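Local coordinates for collagen alpha-1(XX) chain (Homo sapiens, PDB 5KF4), which probably contributes to extracellular matrix assembly as a collagen chain, here represented by its second fibronectin type III domain, a beta-sandwich module, at residues D9-Q21 against L29-Y41. Sequence-based numbering, arbitrary orientation.
Sequences DTLPAPTSLVLSQ and LSWTPAPRHPLKY
Thr15 and Thr32 form a hydrogen-bonded antiparallel pair, as do Val18 and Ser30, but the register slips by one residue between them; strands 15-20 and 29-32, their directions 163° apart, illustrate how a beta bulge is accommodated in a hairpin. At the bulge Ser16 has a positive phi of 58°, and its OG takes a 2.7 Å hydrogen bond from Thr32 OG1 while itself donating to Thr15 O from above that carbonyl's plane. Thr32 O is gripped twice, by Thr15 N and, at 3.3 Å, by Thr15 OG1, which reach it from opposite faces of its plane. Within the bulge, Leu17 CD1 meets Leu29 CD1 at 3.6 Å; CG of Leu17 lies anti to its backbone N (chi1 -177°), which carries the branch back toward the partner strand. Pro14 rests against both aromatic residues, CB 3.3 Å from Trp31 CD1 and CG 3.5 Å from Tyr41 CE1. Trp31 NE1 and Pro38 CG lie over opposite faces of the Tyr41 ring, each displaced toward its rim. Strand 15-20 edges the three-stranded sheet of the fibronectin type III sandwich, and 27-32 is its middle strand, beside 64-67; Leu17 and Trp31 pack on Leu92 of strand 87-97, Leu29 on Val78 and Val80.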
# COMPACT_ATOMS: atom_id res chain seq x y z
N ASP A 9 4.26 15.40 0.08
CA ASP A 9 5.51 14.71 -0.25
C ASP A 9 6.57 14.98 0.80
O ASP A 9 7.70 14.48 0.71
CB ASP A 9 5.98 15.14 -1.64
CG ASP A 9 5.92 16.64 -1.86
OD1 ASP A 9 6.42 17.39 -1.00
OD2 ASP A 9 5.34 17.08 -2.88
N THR A 10 6.19 15.75 1.80
CA THR A 10 7.08 16.15 2.88
C THR A 10 6.54 15.63 4.20
O THR A 10 5.75 16.31 4.85
CB THR A 10 7.24 17.66 2.94
OG1 THR A 10 5.96 18.28 3.10
CG2 THR A 10 7.87 18.17 1.67
N LEU A 11 6.97 14.44 4.60
CA LEU A 11 6.48 13.83 5.83
C LEU A 11 7.26 12.55 6.09
O LEU A 11 7.80 11.97 5.14
CB LEU A 11 4.99 13.53 5.71
CG LEU A 11 4.11 13.51 6.95
CD1 LEU A 11 3.10 14.65 6.91
CD2 LEU A 11 3.43 12.18 7.03
N PRO A 12 7.37 12.12 7.36
CA PRO A 12 8.10 10.86 7.47
C PRO A 12 7.31 9.74 6.79
O PRO A 12 6.11 9.57 7.01
CB PRO A 12 8.20 10.63 8.98
CG PRO A 12 7.94 11.98 9.60
CD PRO A 12 6.99 12.67 8.67
N ALA A 13 8.02 9.00 5.95
CA ALA A 13 7.43 7.92 5.16
C ALA A 13 8.09 6.60 5.48
O ALA A 13 9.26 6.57 5.87
CB ALA A 13 7.54 8.23 3.68
N PRO A 14 7.36 5.49 5.33
CA PRO A 14 8.12 4.25 5.46
C PRO A 14 9.01 4.07 4.23
O PRO A 14 8.83 4.77 3.24
CB PRO A 14 7.04 3.18 5.54
CG PRO A 14 5.85 3.77 4.87
CD PRO A 14 5.94 5.26 5.01
N THR A 15 9.98 3.17 4.32
CA THR A 15 10.90 2.93 3.22
C THR A 15 10.95 1.45 2.86
O THR A 15 10.43 0.61 3.59
CB THR A 15 12.32 3.43 3.54
OG1 THR A 15 12.77 2.84 4.77
CG2 THR A 15 12.35 4.95 3.66
N SER A 16 11.57 1.16 1.72
CA SER A 16 11.92 -0.20 1.32
C SER A 16 10.71 -1.13 1.25
O SER A 16 10.57 -2.04 2.07
CB SER A 16 12.97 -0.79 2.28
OG SER A 16 12.39 -1.28 3.47
N LEU A 17 9.85 -0.90 0.27
CA LEU A 17 8.66 -1.73 0.09
C LEU A 17 9.02 -3.11 -0.47
O LEU A 17 9.71 -3.22 -1.48
CB LEU A 17 7.67 -1.03 -0.85
CG LEU A 17 6.34 -1.77 -1.07
CD1 LEU A 17 5.48 -1.62 0.18
CD2 LEU A 17 5.62 -1.26 -2.29
N VAL A 18 8.53 -4.15 0.20
CA VAL A 18 8.79 -5.52 -0.23
C VAL A 18 7.49 -6.28 -0.49
O VAL A 18 6.69 -6.50 0.42
CB VAL A 18 9.63 -6.29 0.82
CG1 VAL A 18 9.96 -7.68 0.32
CG2 VAL A 18 10.90 -5.53 1.16
N LEU A 19 7.28 -6.68 -1.74
CA LEU A 19 6.08 -7.40 -2.14
C LEU A 19 6.38 -8.89 -2.35
O LEU A 19 7.01 -9.25 -3.35
CB LEU A 19 5.48 -6.81 -3.42
CG LEU A 19 5.22 -5.30 -3.54
CD1 LEU A 19 6.49 -4.51 -3.81
CD2 LEU A 19 4.21 -5.01 -4.64
N SER A 20 5.97 -9.73 -1.41
CA SER A 20 6.31 -11.15 -1.46
C SER A 20 5.10 -12.06 -1.25
O SER A 20 3.96 -11.59 -1.24
CB SER A 20 7.38 -11.48 -0.42
OG SER A 20 6.93 -11.18 0.89
N GLN A 21 5.37 -13.36 -1.07
CA GLN A 21 4.34 -14.37 -0.84
C GLN A 21 3.19 -14.23 -1.83
O GLN A 21 2.02 -14.22 -1.45
CB GLN A 21 3.81 -14.31 0.59
CG GLN A 21 4.88 -14.43 1.66
CD GLN A 21 4.31 -14.38 3.06
OE1 GLN A 21 3.09 -14.42 3.25
NE2 GLN A 21 5.19 -14.29 4.06
N LEU A 29 2.71 -7.39 1.72
CA LEU A 29 3.31 -6.07 1.61
C LEU A 29 4.19 -5.85 2.82
O LEU A 29 3.80 -6.15 3.94
CB LEU A 29 2.22 -5.01 1.53
CG LEU A 29 2.53 -3.76 0.72
CD1 LEU A 29 3.03 -4.14 -0.66
CD2 LEU A 29 1.28 -2.91 0.65
N SER A 30 5.38 -5.32 2.58
CA SER A 30 6.31 -5.06 3.68
C SER A 30 7.06 -3.77 3.44
O SER A 30 7.43 -3.45 2.31
CB SER A 30 7.28 -6.23 3.84
OG SER A 30 6.70 -7.27 4.61
N TRP A 31 7.33 -3.04 4.51
CA TRP A 31 7.98 -1.74 4.41
C TRP A 31 8.80 -1.45 5.66
O TRP A 31 8.57 -2.06 6.70
CB TRP A 31 6.92 -0.66 4.18
CG TRP A 31 5.87 -0.60 5.27
CD1 TRP A 31 5.90 0.17 6.40
CD2 TRP A 31 4.65 -1.35 5.33
NE1 TRP A 31 4.77 -0.05 7.15
CE2 TRP A 31 3.99 -0.98 6.52
CE3 TRP A 31 4.05 -2.30 4.50
CZ2 TRP A 31 2.76 -1.52 6.90
CZ3 TRP A 31 2.83 -2.84 4.87
CH2 TRP A 31 2.20 -2.45 6.06
N THR A 32 9.77 -0.55 5.56
CA THR A 32 10.51 -0.14 6.75
C THR A 32 9.99 1.19 7.28
O THR A 32 10.17 2.23 6.65
CB THR A 32 12.03 -0.04 6.48
OG1 THR A 32 12.53 -1.34 6.12
CG2 THR A 32 12.76 0.44 7.72
N PRO A 33 9.35 1.16 8.46
CA PRO A 33 8.71 2.34 9.05
C PRO A 33 9.70 3.38 9.52
O PRO A 33 10.82 3.04 9.93
CB PRO A 33 7.93 1.76 10.24
CG PRO A 33 8.65 0.51 10.61
CD PRO A 33 9.46 0.05 9.42
N ALA A 34 9.31 4.65 9.48
CA ALA A 34 10.10 5.72 10.06
C ALA A 34 10.08 5.59 11.59
O ALA A 34 9.15 4.99 12.14
CB ALA A 34 9.57 7.07 9.62
N PRO A 35 11.11 6.13 12.27
CA PRO A 35 11.23 6.08 13.74
C PRO A 35 9.99 6.61 14.45
O PRO A 35 9.62 6.09 15.50
CB PRO A 35 12.44 6.97 14.03
CG PRO A 35 13.23 6.97 12.78
CD PRO A 35 12.32 6.66 11.63
N ARG A 36 9.36 7.63 13.88
CA ARG A 36 8.09 8.11 14.39
C ARG A 36 6.96 7.32 13.75
O ARG A 36 6.68 7.46 12.56
CB ARG A 36 7.92 9.60 14.10
CG ARG A 36 6.96 10.35 15.00
CD ARG A 36 6.92 11.81 14.59
NE ARG A 36 5.58 12.40 14.72
CZ ARG A 36 5.18 13.47 14.05
NH1 ARG A 36 6.00 14.07 13.20
NH2 ARG A 36 3.95 13.95 14.22
N HIS A 37 6.30 6.49 14.55
CA HIS A 37 5.24 5.65 14.04
C HIS A 37 3.97 6.48 13.86
O HIS A 37 3.64 7.30 14.73
CB HIS A 37 5.01 4.46 14.97
CG HIS A 37 6.10 3.44 14.91
ND1 HIS A 37 7.28 3.65 14.21
CD2 HIS A 37 6.21 2.21 15.45
CE1 HIS A 37 8.06 2.59 14.34
NE2 HIS A 37 7.43 1.70 15.08
N PRO A 38 3.26 6.28 12.75
CA PRO A 38 2.06 7.09 12.51
C PRO A 38 0.87 6.63 13.32
O PRO A 38 0.99 5.72 14.14
CB PRO A 38 1.82 6.89 11.01
CG PRO A 38 2.33 5.52 10.75
CD PRO A 38 3.55 5.37 11.62
N LEU A 39 -0.26 7.31 13.15
CA LEU A 39 -1.49 6.85 13.77
C LEU A 39 -1.99 5.71 12.91
O LEU A 39 -2.44 4.69 13.42
CB LEU A 39 -2.52 7.97 13.89
CG LEU A 39 -2.35 8.89 15.11
CD1 LEU A 39 -1.18 9.85 14.94
CD2 LEU A 39 -3.63 9.65 15.41
N LYS A 40 -1.86 5.87 11.59
CA LYS A 40 -2.37 4.89 10.63
C LYS A 40 -1.55 4.82 9.33
O LYS A 40 -0.71 5.69 9.06
CB LYS A 40 -3.83 5.21 10.26
CG LYS A 40 -4.83 5.19 11.42
CD LYS A 40 -5.03 3.77 11.94
CE LYS A 40 -5.84 3.75 13.23
NZ LYS A 40 -6.12 2.36 13.69
N TYR A 41 -1.81 3.78 8.53
CA TYR A 41 -1.31 3.67 7.15
C TYR A 41 -2.46 3.43 6.17
O TYR A 41 -3.33 2.61 6.42
CB TYR A 41 -0.30 2.52 7.00
CG TYR A 41 1.09 2.79 7.51
CD1 TYR A 41 1.97 3.61 6.80
CD2 TYR A 41 1.56 2.20 8.69
CE1 TYR A 41 3.24 3.85 7.25
CE2 TYR A 41 2.84 2.44 9.14
CZ TYR A 41 3.68 3.27 8.42
OH TYR A 41 4.96 3.51 8.87